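Local coordinates for putative exported protein (Bordetella pertussis Tohama I, PDB 2PFZ) that binds pyroglutamic acid as the extracytoplasmic solute receptor of a tripartite ATP-independent periplasmic transport system, probably handing it to a membrane permease, at residues V117-Q122 and M180-T185; K2-T7 and T37-A42; G110-Y115 and V212-F217; Q96-F101 and Q292-A297. All coordinates share one frame; numbering follows the deposited sequence.

Contact 1 of 4, residues V117-Q122 and M180-T185; sequences VAWPPQ and MSSGST. With PCA (pyroglutamic acid), chain B.
Trp119 faces Ser182 and Thr185 with pyroglutamic acid held between them, so that much of what joins these two segments passes through the ligand. The lactam lies over one face of the indole, with PCA CD 3.3 Å above the Trp119 ring plane and offset toward its rim. Trp119 CG stands anti to the carbonyl carbon (chi1 -77°), which carries the indole toward segment 180-185, where Trp119 CZ3 comes 3.4 Å from Thr185 OG1; its NE1 is held by Asn208. Three hydroxyls read the ligand. Ser181 OG donates to the carboxylate atom PCA OXT at 2.7 Å. Ser182 OG donates to the lactam oxygen PCA OE, also at 2.7 Å. Thr185 OG1 accepts from PCA N at 2.6 Å, and Arg142 adds a further bond. This is the solute site of a periplasmic binding protein of the DctP family, here placed where strand 178-181 gives way to helix 183-188. Ser182 is the N-cap of that helix: its OG also accepts from Thr185 N at 3.3 Å, nearly straight at 176°, so one small hydroxyl serves both helix and ligand. Beside it, Pro120 CD packs on Ser182 CB at 3.7 Å, and a water links Pro121 O to Gly183 N.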
loop_
_atom_site.group_PDB
_atom_site.type_symbol
_atom_site.label_atom_id
_atom_site.label_comp_id
_atom_site.label_asym_id
_atom_site.label_seq_id
_atom_site.Cartn_x
_atom_site.Cartn_y
_atom_site.Cartn_z
ATOM N N VAL A 117 5.141 3.424 -4.720
ATOM C CA VAL A 117 4.456 2.653 -5.743
ATOM C C VAL A 117 3.128 2.076 -5.296
ATOM O O VAL A 117 2.976 1.679 -4.160
ATOM C CB VAL A 117 5.344 1.646 -6.581
ATOM C CG1 VAL A 117 6.880 1.691 -6.280
ATOM C CG2 VAL A 117 4.758 0.253 -6.710
ATOM N N ALA A 118 2.170 2.078 -6.213
ATOM C CA ALA A 118 0.825 1.609 -5.898
ATOM C C ALA A 118 0.752 0.094 -5.924
ATOM O O ALA A 118 1.266 -0.538 -6.838
ATOM C CB ALA A 118 -0.186 2.180 -6.899
ATOM N N TRP A 119 0.102 -0.466 -4.908
ATOM C CA TRP A 119 -0.397 -1.840 -4.944
ATOM C C TRP A 119 -1.506 -1.884 -6.009
ATOM O O TRP A 119 -2.057 -0.845 -6.376
ATOM C CB TRP A 119 -1.030 -2.196 -3.592
ATOM C CG TRP A 119 -0.069 -2.507 -2.466
ATOM C CD1 TRP A 119 0.474 -1.625 -1.581
ATOM C CD2 TRP A 119 0.390 -3.795 -2.089
ATOM N NE1 TRP A 119 1.257 -2.284 -0.659
ATOM C CE2 TRP A 119 1.242 -3.626 -0.963
ATOM C CE3 TRP A 119 0.200 -5.078 -2.606
ATOM C CZ2 TRP A 119 1.867 -4.697 -0.337
ATOM C CZ3 TRP A 119 0.830 -6.144 -1.986
ATOM C CH2 TRP A 119 1.645 -5.947 -0.854
ATOM N N PRO A 120 -1.841 -3.089 -6.510
ATOM C CA PRO A 120 -2.960 -3.216 -7.464
ATOM C C PRO A 120 -4.341 -2.841 -6.883
ATOM O O PRO A 120 -4.506 -2.706 -5.661
ATOM C CB PRO A 120 -2.888 -4.680 -7.881
ATOM C CG PRO A 120 -1.385 -5.064 -7.578
ATOM C CD PRO A 120 -1.155 -4.377 -6.304
ATOM N N PRO A 121 -5.330 -2.612 -7.769
ATOM C CA PRO A 121 -6.647 -2.164 -7.310
ATOM C C PRO A 121 -7.303 -3.131 -6.340
ATOM O O PRO A 121 -7.235 -4.350 -6.531
ATOM C CB PRO A 121 -7.439 -2.058 -8.610
ATOM C CG PRO A 121 -6.378 -1.775 -9.653
ATOM C CD PRO A 121 -5.279 -2.703 -9.248
ATOM N N GLN A 122 -7.883 -2.581 -5.292
ATOM C CA GLN A 122 -8.309 -3.395 -4.155
ATOM C C GLN A 122 -9.688 -3.969 -4.323
ATOM O O GLN A 122 -10.643 -3.226 -4.569
ATOM C CB GLN A 122 -8.272 -2.578 -2.880
ATOM C CG GLN A 122 -6.889 -1.930 -2.659
ATOM C CD GLN A 122 -5.831 -2.860 -2.090
ATOM O OE1 GLN A 122 -4.848 -3.201 -2.765
ATOM N NE2 GLN A 122 -5.990 -3.229 -0.853
ATOM N N MET A 180 -10.406 -6.903 2.238
ATOM C CA MET A 180 -10.027 -6.197 1.011
ATOM C C MET A 180 -8.516 -6.093 0.875
ATOM O O MET A 180 -7.821 -5.856 1.860
ATOM C CB MET A 180 -10.700 -4.845 0.885
ATOM C CG MET A 180 -12.212 -4.972 0.659
ATOM S SD MET A 180 -13.045 -3.401 0.436
ATOM C CE MET A 180 -12.579 -3.010 -1.248
ATOM N N SER A 181 -8.040 -6.389 -0.335
ATOM C CA SER A 181 -6.615 -6.347 -0.708
ATOM C C SER A 181 -6.507 -6.566 -2.222
ATOM O O SER A 181 -7.512 -6.514 -2.941
ATOM C CB SER A 181 -5.812 -7.436 0.003
ATOM O OG SER A 181 -4.414 -7.217 -0.148
ATOM N N SER A 182 -5.279 -6.819 -2.689
ATOM C CA SER A 182 -4.972 -6.978 -4.097
ATOM C C SER A 182 -4.971 -8.469 -4.461
ATOM O O SER A 182 -4.928 -9.322 -3.579
ATOM C CB SER A 182 -3.603 -6.383 -4.389
ATOM O OG SER A 182 -2.622 -6.935 -3.517
ATOM N N GLY A 183 -5.049 -8.771 -5.757
ATOM C CA GLY A 183 -4.820 -10.129 -6.243
ATOM C C GLY A 183 -3.440 -10.623 -5.837
ATOM O O GLY A 183 -3.262 -11.817 -5.559
ATOM N N SER A 184 -2.469 -9.703 -5.851
ATOM C CA SER A 184 -1.094 -9.940 -5.383
ATOM C C SER A 184 -1.075 -10.650 -4.026
ATOM O O SER A 184 -0.605 -11.783 -3.918
ATOM C CB SER A 184 -0.333 -8.609 -5.304
ATOM O OG SER A 184 0.906 -8.735 -4.603
ATOM N N THR A 185 -1.596 -9.982 -3.010
ATOM C CA THR A 185 -1.683 -10.524 -1.639
ATOM C C THR A 185 -2.490 -11.803 -1.564
ATOM O O THR A 185 -2.073 -12.768 -0.900
ATOM C CB THR A 185 -2.203 -9.484 -0.648
ATOM O OG1 THR A 185 -1.246 -8.434 -0.557
ATOM C CG2 THR A 185 -2.391 -10.095 0.737
HETATM N N PCA B . -1.756 -5.977 0.092
HETATM C CA PCA B . -1.274 -5.443 1.381
HETATM C CB PCA B . -1.633 -3.964 1.530
HETATM C CG PCA B . -2.411 -3.591 0.283
HETATM C CD PCA B . -2.384 -4.842 -0.545
HETATM O OE PCA B . -2.825 -4.899 -1.703
HETATM C C PCA B . -2.004 -6.201 2.466
HETATM O O PCA B . -1.599 -6.215 3.636
HETATM O OXT PCA B . -3.036 -6.820 2.161
HETATM O O HOH W 1 -5.771 -6.680 -7.538
#

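Contact 2 of 4, residues K2-T7 and T37-A42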
loop_
_atom_site.group_PDB
_atom_site.type_symbol
_atom_site.label_atom_id
_atom_site.label_comp_id
_atom_site.label_asym_id
_atom_site.label_seq_id
_atom_site.Cartn_x
_atom_site.Cartn_y
_atom_site.Cartn_z
ATOM N N LYS A 2 27.016 0.888 4.365
ATOM C CA LYS A 2 26.084 -0.214 4.445
ATOM C C LYS A 2 24.800 0.268 5.125
ATOM O O LYS A 2 24.844 0.855 6.205
ATOM C CB LYS A 2 26.751 -1.359 5.224
ATOM C CG LYS A 2 26.063 -2.677 5.158
ATOM C CD LYS A 2 27.039 -3.766 4.719
ATOM C CE LYS A 2 26.595 -5.122 5.202
ATOM N NZ LYS A 2 27.717 -6.096 5.134
ATOM N N TRP A 3 23.661 0.033 4.471
ATOM C CA TRP A 3 22.358 0.414 5.035
ATOM C C TRP A 3 21.491 -0.820 5.171
ATOM O O TRP A 3 21.661 -1.789 4.426
ATOM C CB TRP A 3 21.629 1.418 4.138
ATOM C CG TRP A 3 22.054 2.844 4.225
ATOM C CD1 TRP A 3 23.138 3.353 4.903
ATOM C CD2 TRP A 3 21.457 3.952 3.539
ATOM N NE1 TRP A 3 23.225 4.715 4.688
ATOM C CE2 TRP A 3 22.208 5.101 3.856
ATOM C CE3 TRP A 3 20.349 4.084 2.679
ATOM C CZ2 TRP A 3 21.875 6.379 3.370
ATOM C CZ3 TRP A 3 20.029 5.347 2.192
ATOM C CH2 TRP A 3 20.795 6.475 2.532
ATOM N N ASP A 4 20.546 -0.779 6.107
ATOM C CA ASP A 4 19.518 -1.828 6.226
ATOM C C ASP A 4 18.172 -1.281 5.841
ATOM O O ASP A 4 17.846 -0.139 6.171
ATOM C CB ASP A 4 19.426 -2.337 7.657
ATOM C CG ASP A 4 20.646 -3.128 8.061
ATOM O OD1 ASP A 4 20.935 -4.208 7.461
ATOM O OD2 ASP A 4 21.300 -2.654 9.008
ATOM N N LEU A 5 17.374 -2.116 5.173
ATOM C CA LEU A 5 16.086 -1.674 4.640
ATOM C C LEU A 5 15.037 -2.725 4.970
ATOM O O LEU A 5 14.979 -3.766 4.320
ATOM C CB LEU A 5 16.185 -1.481 3.115
ATOM C CG LEU A 5 15.027 -0.721 2.414
ATOM C CD1 LEU A 5 15.415 -0.305 0.976
ATOM C CD2 LEU A 5 13.679 -1.457 2.433
ATOM N N PRO A 6 14.234 -2.494 6.015
ATOM C CA PRO A 6 13.154 -3.426 6.286
ATOM C C PRO A 6 11.950 -3.278 5.352
ATOM O O PRO A 6 11.551 -2.165 4.993
ATOM C CB PRO A 6 12.760 -3.083 7.726
ATOM C CG PRO A 6 13.007 -1.652 7.826
ATOM C CD PRO A 6 14.288 -1.440 7.034
ATOM N N THR A 7 11.413 -4.419 4.938
ATOM C CA THR A 7 10.106 -4.455 4.308
ATOM C C THR A 7 9.235 -5.485 5.018
ATOM O O THR A 7 9.741 -6.489 5.576
ATOM C CB THR A 7 10.220 -4.741 2.781
ATOM O OG1 THR A 7 8.925 -5.014 2.242
ATOM C CG2 THR A 7 11.101 -5.958 2.469
ATOM N N THR A 37 21.110 -3.807 2.425
ATOM C CA THR A 37 20.640 -5.112 2.782
ATOM C C THR A 37 19.156 -5.026 3.066
ATOM O O THR A 37 18.716 -4.215 3.899
ATOM C CB THR A 37 21.376 -5.624 4.028
ATOM O OG1 THR A 37 22.766 -5.711 3.734
ATOM C CG2 THR A 37 20.888 -7.003 4.418
ATOM N N LEU A 38 18.400 -5.863 2.357
ATOM C CA LEU A 38 16.955 -5.950 2.531
ATOM C C LEU A 38 16.613 -6.964 3.597
ATOM O O LEU A 38 17.169 -8.069 3.615
ATOM C CB LEU A 38 16.302 -6.420 1.235
ATOM C CG LEU A 38 16.204 -5.472 0.045
ATOM C CD1 LEU A 38 15.534 -6.262 -1.070
ATOM C CD2 LEU A 38 15.377 -4.242 0.400
ATOM N N HIS A 39 15.678 -6.593 4.469
ATOM C CA HIS A 39 15.187 -7.496 5.495
ATOM C C HIS A 39 13.729 -7.738 5.237
ATOM O O HIS A 39 12.892 -6.904 5.574
ATOM C CB HIS A 39 15.391 -6.875 6.861
ATOM C CG HIS A 39 16.831 -6.795 7.235
ATOM N ND1 HIS A 39 17.632 -5.723 6.900
ATOM C CD2 HIS A 39 17.634 -7.692 7.847
ATOM C CE1 HIS A 39 18.864 -5.949 7.324
ATOM N NE2 HIS A 39 18.889 -7.136 7.902
ATOM N N ASN A 40 13.426 -8.852 4.591
ATOM C CA ASN A 40 12.059 -9.023 4.094
ATOM C C ASN A 40 11.133 -9.772 5.022
ATOM O O ASN A 40 11.541 -10.251 6.072
ATOM C CB ASN A 40 12.022 -9.566 2.656
ATOM C CG ASN A 40 12.325 -11.032 2.568
ATOM O OD1 ASN A 40 11.883 -11.826 3.412
ATOM N ND2 ASN A 40 13.070 -11.419 1.521
ATOM N N ASN A 41 9.864 -9.823 4.628
ATOM C CA ASN A 41 8.829 -10.500 5.381
ATOM C C ASN A 41 8.739 -10.080 6.852
ATOM O O ASN A 41 8.481 -10.931 7.706
ATOM C CB ASN A 41 8.986 -12.013 5.261
ATOM C CG ASN A 41 7.671 -12.766 5.504
ATOM O OD1 ASN A 41 6.599 -12.323 5.087
ATOM N ND2 ASN A 41 7.762 -13.929 6.166
ATOM N N ALA A 42 8.951 -8.785 7.139
ATOM C CA ALA A 42 8.867 -8.247 8.508
ATOM C C ALA A 42 9.847 -8.893 9.494
ATOM O O ALA A 42 9.618 -8.877 10.720
ATOM C CB ALA A 42 7.425 -8.346 9.053
#
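Trp3 O accepts from Thr37 N at 2.9 Å, one of a run of backbone bonds that pair strands 2-6 and 35-39 in parallel; Trp3 is also bonded to the backbone of Lys35. Leu5 uses both its polar backbone atoms on the same neighbour. Its N donates to Thr37 O at 2.8 Å, and Leu5 O accepts from His39 N at 2.9 Å. His39 O then takes Thr7 N at 3.0 Å. Pro6 falls at a position whose N does not face strand 35-39, and its CA makes a CA-H...O contact with His39 O. The other edge of strand 2-6 is engaged too: Asp4 N donates to Gln60 OE1, and Pro6 shares a backbone bond with Glu63. Past the strand end Thr7 O receives Ala42 N at 2.9 Å. The hydroxyl of Thr7, anti to the backbone N (chi1 169°), is bound to Glu63, while Thr7 CG2 rests on Asn40 CA at 3.6 Å. On the opposite face from Asp4 and His39, Leu5 and Leu38 lie side by side, branched apolar chains suited to a helix-covered side. The strands are the two ends of a beta-alpha-beta unit whose helix, 14-30, packs on Leu38 and Thr7, while Leu5 and Trp3 touch Ile61 of strand 61-65.

Contact 3 of 4, residues G110-Y115 and V212-F217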
loop_
_atom_site.group_PDB
_atom_site.type_symbol
_atom_site.label_atom_id
_atom_site.label_comp_id
_atom_site.label_asym_id
_atom_site.label_seq_id
_atom_site.Cartn_x
_atom_site.Cartn_y
_atom_site.Cartn_z
ATOM N N GLY A 110 12.372 14.684 9.812
ATOM C CA GLY A 110 13.717 14.297 9.375
ATOM C C GLY A 110 13.822 13.157 8.376
ATOM O O GLY A 110 14.843 12.461 8.350
ATOM N N MET A 111 12.789 12.960 7.548
ATOM C CA MET A 111 12.823 11.908 6.518
ATOM C C MET A 111 12.600 12.436 5.106
ATOM O O MET A 111 12.006 13.501 4.911
ATOM C CB MET A 111 11.794 10.801 6.822
ATOM C CG MET A 111 12.122 10.057 8.099
ATOM S SD MET A 111 10.907 8.839 8.547
ATOM C CE MET A 111 9.709 9.856 9.402
ATOM N N MET A 112 13.087 11.674 4.137
ATOM C CA MET A 112 12.844 11.929 2.724
ATOM C C MET A 112 12.002 10.841 2.090
ATOM O O MET A 112 12.110 9.670 2.452
ATOM C CB MET A 112 14.160 11.987 1.963
ATOM C CG MET A 112 15.123 12.923 2.565
ATOM S SD MET A 112 16.763 12.755 1.856
ATOM C CE MET A 112 16.333 12.539 0.123
ATOM N N LEU A 113 11.187 11.241 1.121
ATOM C CA LEU A 113 10.463 10.282 0.276
ATOM C C LEU A 113 11.325 9.918 -0.916
ATOM O O LEU A 113 11.604 10.762 -1.783
ATOM C CB LEU A 113 9.139 10.866 -0.203
ATOM C CG LEU A 113 8.306 10.023 -1.188
ATOM C CD1 LEU A 113 7.929 8.662 -0.593
ATOM C CD2 LEU A 113 7.064 10.802 -1.619
ATOM N N LEU A 114 11.738 8.667 -0.989
ATOM C CA LEU A 114 12.584 8.256 -2.105
ATOM C C LEU A 114 11.747 7.885 -3.324
ATOM O O LEU A 114 11.970 8.393 -4.409
ATOM C CB LEU A 114 13.567 7.144 -1.704
ATOM C CG LEU A 114 14.586 6.792 -2.804
ATOM C CD1 LEU A 114 15.559 7.951 -3.036
ATOM C CD2 LEU A 114 15.344 5.559 -2.474
ATOM N N TYR A 115 10.801 6.982 -3.148
ATOM C CA TYR A 115 9.850 6.669 -4.200
ATOM C C TYR A 115 8.616 6.008 -3.608
ATOM O O TYR A 115 8.649 5.566 -2.470
ATOM C CB TYR A 115 10.485 5.812 -5.264
ATOM C CG TYR A 115 10.771 4.376 -4.900
ATOM C CD1 TYR A 115 12.018 3.998 -4.380
ATOM C CD2 TYR A 115 9.813 3.368 -5.131
ATOM C CE1 TYR A 115 12.301 2.669 -4.097
ATOM C CE2 TYR A 115 10.100 2.023 -4.858
ATOM C CZ TYR A 115 11.346 1.692 -4.332
ATOM O OH TYR A 115 11.645 0.373 -4.047
ATOM N N VAL A 212 13.701 7.556 3.567
ATOM C CA VAL A 212 15.128 7.633 3.861
ATOM C C VAL A 212 15.321 8.616 5.013
ATOM O O VAL A 212 14.711 9.708 5.044
ATOM C CB VAL A 212 15.933 8.113 2.605
ATOM C CG1 VAL A 212 17.402 8.354 2.955
ATOM C CG2 VAL A 212 15.860 7.100 1.486
ATOM N N ASN A 213 16.158 8.235 5.976
ATOM C CA ASN A 213 16.561 9.160 7.032
ATOM C C ASN A 213 17.488 10.277 6.490
ATOM O O ASN A 213 18.536 9.981 5.888
ATOM C CB ASN A 213 17.243 8.401 8.181
ATOM C CG ASN A 213 17.648 9.318 9.316
ATOM O OD1 ASN A 213 18.733 9.920 9.293
ATOM N ND2 ASN A 213 16.783 9.433 10.320
ATOM N N LYS A 214 17.099 11.540 6.687
ATOM C CA LYS A 214 17.858 12.687 6.126
ATOM C C LYS A 214 19.314 12.700 6.605
ATOM O O LYS A 214 20.245 12.932 5.818
ATOM C CB LYS A 214 17.224 14.034 6.529
ATOM C CG LYS A 214 15.799 14.248 6.100
ATOM C CD LYS A 214 15.703 15.022 4.777
ATOM C CE LYS A 214 14.353 15.711 4.570
ATOM N NZ LYS A 214 14.483 16.652 3.352
ATOM N N LYS A 215 19.513 12.473 7.904
ATOM C CA LYS A 215 20.883 12.444 8.465
ATOM C C LYS A 215 21.738 11.362 7.801
ATOM O O LYS A 215 22.905 11.600 7.476
ATOM C CB LYS A 215 20.844 12.246 9.984
ATOM C CG LYS A 215 20.485 13.493 10.758
ATOM C CD LYS A 215 20.770 13.262 12.243
ATOM C CE LYS A 215 20.044 14.291 13.096
ATOM N NZ LYS A 215 20.187 13.942 14.545
ATOM N N ALA A 216 21.149 10.189 7.576
ATOM C CA ALA A 216 21.856 9.087 6.914
ATOM C C ALA A 216 22.194 9.452 5.466
ATOM O O ALA A 216 23.282 9.131 4.962
ATOM C CB ALA A 216 21.028 7.813 6.965
ATOM N N PHE A 217 21.251 10.106 4.792
ATOM C CA PHE A 217 21.432 10.537 3.404
ATOM C C PHE A 217 22.599 11.546 3.301
ATOM O O PHE A 217 23.479 11.432 2.419
ATOM C CB PHE A 217 20.124 11.161 2.919
ATOM C CG PHE A 217 20.177 11.671 1.510
ATOM C CD1 PHE A 217 20.070 10.790 0.440
ATOM C CD2 PHE A 217 20.328 13.036 1.262
ATOM C CE1 PHE A 217 20.140 11.254 -0.896
ATOM C CE2 PHE A 217 20.385 13.520 -0.049
ATOM C CZ PHE A 217 20.273 12.622 -1.136
HETATM O O HOH W 2 17.041 12.896 9.808
#
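Met112 and Val212 form a hydrogen-bonded antiparallel pair where edge strand 111-118 joins the end of strand 207-213, just before helix 214-218 begins. Backbone bonds carry this register: Met112 N donates to Val212 O at 2.7 Å and Val212 N to Met112 O at 2.9 Å. Lys214 N adds a third, to Gly110 O at 3.0 Å, and a water bridges the same oxygen to Lys215 N. Gly110, with its positive phi, is the C-prime residue of the Schellman motif ending helix 88-107, a place glycine tolerates easily. Capping comes next. Asn213 is the N-cap of the following helix, its OD1 accepting from Ala216 N at 3.0 Å on a lone pair; ND2 is bound by Val54 O, which fixes the amide's orientation. Apolar contacts follow: beta-branched Val212 meets Leu114 CB through CG2 at 3.9 Å. Met112, unbranched and flexible, reaches across to Phe217 of the helix in a Met-aromatic contact. The Met112 chain bends at its last torsion (chi3 41°), laying the thioether over one face of the Phe217 ring. Met112 SD stands 3.5 Å above the Phe217 plane, toward the rim, and Met112 CE lies 3.9 Å from the Phe217 centroid, almost exactly on the ring normal.

Contact 4 of 4, residues Q96-F101 and Q292-A297; sequences QAQKPF and QAMIDA
Phe101 and Met294 cross at a slant, with the methylene Met294 CG 3.5 Å from Phe101 CD2. The sulfur follows the same ring more loosely: Met294 SD sits 4.7 Å from the Phe101 centroid and 39° off the ring normal, an oblique Met-aromatic contact. Met294 has the length and flexibility for this; it runs extended through chi2 and turns only at chi3 (-100°), which brings CE alongside Phe101 CB and CG. At the far end of the ring, Phe101 CZ rests on Ala293 CB at 3.8 Å. One helical turn earlier on helix 88-107, Ala97 CB faces the backbone of helix 289-299, 3.7 Å from Met294 O, and Ala97 CB touches Ala297 CB at 3.9 Å.

These residues belong to helices 88-107 and 289-299, which pack roughly antiparallel: their segments 96-101 and 292-297 run at 149°, with axes 8.4 Å apart. Alanine suits the places where the backbones come near, since a lone methyl lets Ala97 and Ala297 stand with CA atoms only 5.2 Å apart, while the large Phe101 and Met294 occupy the neighbouring turns.

Farther out, Gln98 turns its amide away from this interface: NE2 is bound to Val75 O and OE1 to Lys207, while its CA stays near Met294 SD. Val75 also touches Phe101. Behind segment 292-297, Ile295 packs on Leu280 and Gln292 on Leu284, both of helix 266-287, and Gln292 NE2 donates to Asp296 OD1 at 2.9 Å, from above the carboxylate plane.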
loop_
_atom_site.group_PDB
_atom_site.type_symbol
_atom_site.label_atom_id
_atom_site.label_comp_id
_atom_site.label_asym_id
_atom_site.label_seq_id
_atom_site.Cartn_x
_atom_site.Cartn_y
_atom_site.Cartn_z
ATOM N N GLN A 96 0.664 12.315 -7.398
ATOM C CA GLN A 96 1.328 13.582 -7.746
ATOM C C GLN A 96 0.765 14.777 -6.982
ATOM O O GLN A 96 1.520 15.640 -6.538
ATOM C CB GLN A 96 1.270 13.810 -9.259
ATOM C CG GLN A 96 2.095 12.792 -10.070
ATOM C CD GLN A 96 3.531 12.618 -9.568
ATOM O OE1 GLN A 96 3.888 11.584 -9.006
ATOM N NE2 GLN A 96 4.357 13.613 -9.792
ATOM N N ALA A 97 -0.558 14.790 -6.791
ATOM C CA ALA A 97 -1.251 15.783 -5.964
ATOM C C ALA A 97 -0.825 15.707 -4.471
ATOM O O ALA A 97 -0.621 16.741 -3.787
ATOM C CB ALA A 97 -2.747 15.570 -6.093
ATOM N N GLN A 98 -0.664 14.481 -3.983
ATOM C CA GLN A 98 -0.326 14.226 -2.568
ATOM C C GLN A 98 1.138 14.480 -2.243
ATOM O O GLN A 98 1.494 14.842 -1.115
ATOM C CB GLN A 98 -0.605 12.748 -2.271
ATOM C CG GLN A 98 -0.335 12.254 -0.861
ATOM C CD GLN A 98 -0.482 10.723 -0.761
ATOM O OE1 GLN A 98 -0.215 10.007 -1.727
ATOM N NE2 GLN A 98 -0.891 10.228 0.415
ATOM N N LYS A 99 1.979 14.250 -3.240
ATOM C CA LYS A 99 3.420 14.093 -3.024
ATOM C C LYS A 99 4.057 15.285 -2.289
ATOM O O LYS A 99 4.788 15.076 -1.329
ATOM C CB LYS A 99 4.121 13.838 -4.357
ATOM C CG LYS A 99 5.539 13.308 -4.195
ATOM C CD LYS A 99 6.233 13.075 -5.519
ATOM C CE LYS A 99 7.594 12.386 -5.295
ATOM N NZ LYS A 99 8.328 12.085 -6.577
ATOM N N PRO A 100 3.781 16.530 -2.722
ATOM C CA PRO A 100 4.437 17.655 -2.025
ATOM C C PRO A 100 4.093 17.729 -0.529
ATOM O O PRO A 100 4.941 18.083 0.311
ATOM C CB PRO A 100 3.918 18.899 -2.774
ATOM C CG PRO A 100 3.423 18.375 -4.102
ATOM C CD PRO A 100 2.916 16.999 -3.828
ATOM N N PHE A 101 2.860 17.383 -0.196
ATOM C CA PHE A 101 2.425 17.357 1.192
ATOM C C PHE A 101 3.007 16.180 1.993
ATOM O O PHE A 101 3.278 16.328 3.183
ATOM C CB PHE A 101 0.901 17.390 1.267
ATOM C CG PHE A 101 0.307 18.668 0.739
ATOM C CD1 PHE A 101 0.039 19.731 1.600
ATOM C CD2 PHE A 101 0.050 18.824 -0.624
ATOM C CE1 PHE A 101 -0.478 20.933 1.113
ATOM C CE2 PHE A 101 -0.476 20.030 -1.116
ATOM C CZ PHE A 101 -0.749 21.070 -0.230
ATOM N N GLN A 292 -8.086 20.115 1.292
ATOM C CA GLN A 292 -8.662 20.808 0.146
ATOM C C GLN A 292 -7.655 21.065 -0.969
ATOM O O GLN A 292 -7.961 20.856 -2.126
ATOM C CB GLN A 292 -9.313 22.135 0.561
ATOM C CG GLN A 292 -10.406 22.648 -0.425
ATOM C CD GLN A 292 -11.448 21.580 -0.772
ATOM O OE1 GLN A 292 -12.195 21.126 0.093
ATOM N NE2 GLN A 292 -11.504 21.187 -2.046
ATOM N N ALA A 293 -6.448 21.500 -0.628
ATOM C CA ALA A 293 -5.435 21.758 -1.639
ATOM C C ALA A 293 -5.096 20.483 -2.391
ATOM O O ALA A 293 -4.973 20.515 -3.611
ATOM C CB ALA A 293 -4.179 22.365 -1.024
ATOM N N MET A 294 -4.947 19.375 -1.669
ATOM C CA MET A 294 -4.611 18.096 -2.303
ATOM C C MET A 294 -5.729 17.686 -3.238
ATOM O O MET A 294 -5.494 17.312 -4.373
ATOM C CB MET A 294 -4.373 17.011 -1.255
ATOM C CG MET A 294 -2.977 17.106 -0.619
ATOM S SD MET A 294 -2.610 15.829 0.584
ATOM C CE MET A 294 -2.914 16.732 2.107
ATOM N N ILE A 295 -6.960 17.775 -2.754
ATOM C CA ILE A 295 -8.081 17.324 -3.559
ATOM C C ILE A 295 -8.259 18.218 -4.799
ATOM O O ILE A 295 -8.541 17.714 -5.889
ATOM C CB ILE A 295 -9.356 17.121 -2.680
ATOM C CG1 ILE A 295 -10.051 15.788 -3.011
ATOM C CG2 ILE A 295 -10.248 18.339 -2.706
ATOM C CD1 ILE A 295 -9.240 14.544 -2.529
ATOM N N ASP A 296 -8.049 19.528 -4.646
ATOM C CA ASP A 296 -8.092 20.437 -5.789
ATOM C C ASP A 296 -7.029 20.102 -6.814
ATOM O O ASP A 296 -7.341 20.011 -8.007
ATOM C CB ASP A 296 -8.005 21.914 -5.367
ATOM C CG ASP A 296 -9.257 22.400 -4.623
ATOM O OD1 ASP A 296 -10.296 21.697 -4.578
ATOM O OD2 ASP A 296 -9.216 23.516 -4.087
ATOM N N ALA A 297 -5.785 19.876 -6.361
ATOM C CA ALA A 297 -4.701 19.506 -7.287
ATOM C C ALA A 297 -4.983 18.197 -7.999
ATOM O O ALA A 297 -4.665 18.049 -9.172
ATOM C CB ALA A 297 -3.339 19.439 -6.573
#

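From the N terminus, contact 2 closes first, pairing strand 2-6 with strand 35-39 around helix 14-30, and is complete before any other begins. Contact 4 then opens on helix 88-107 and closes only at the C-terminal helix 289-299, enclosing the remaining two. Inside it, contact 3 joins strand 111-118 to the end of strand 207-213, and contact 1, starting farther along strand 111-118, closes within that loop at the ligand pocket; none of these loops cross. Contacts 2 and 3 touch directly, Trp3 CZ2 lying 3.5 Å from Ala216 O, and Leu113 packs on Lys99 between contacts 3 and 4.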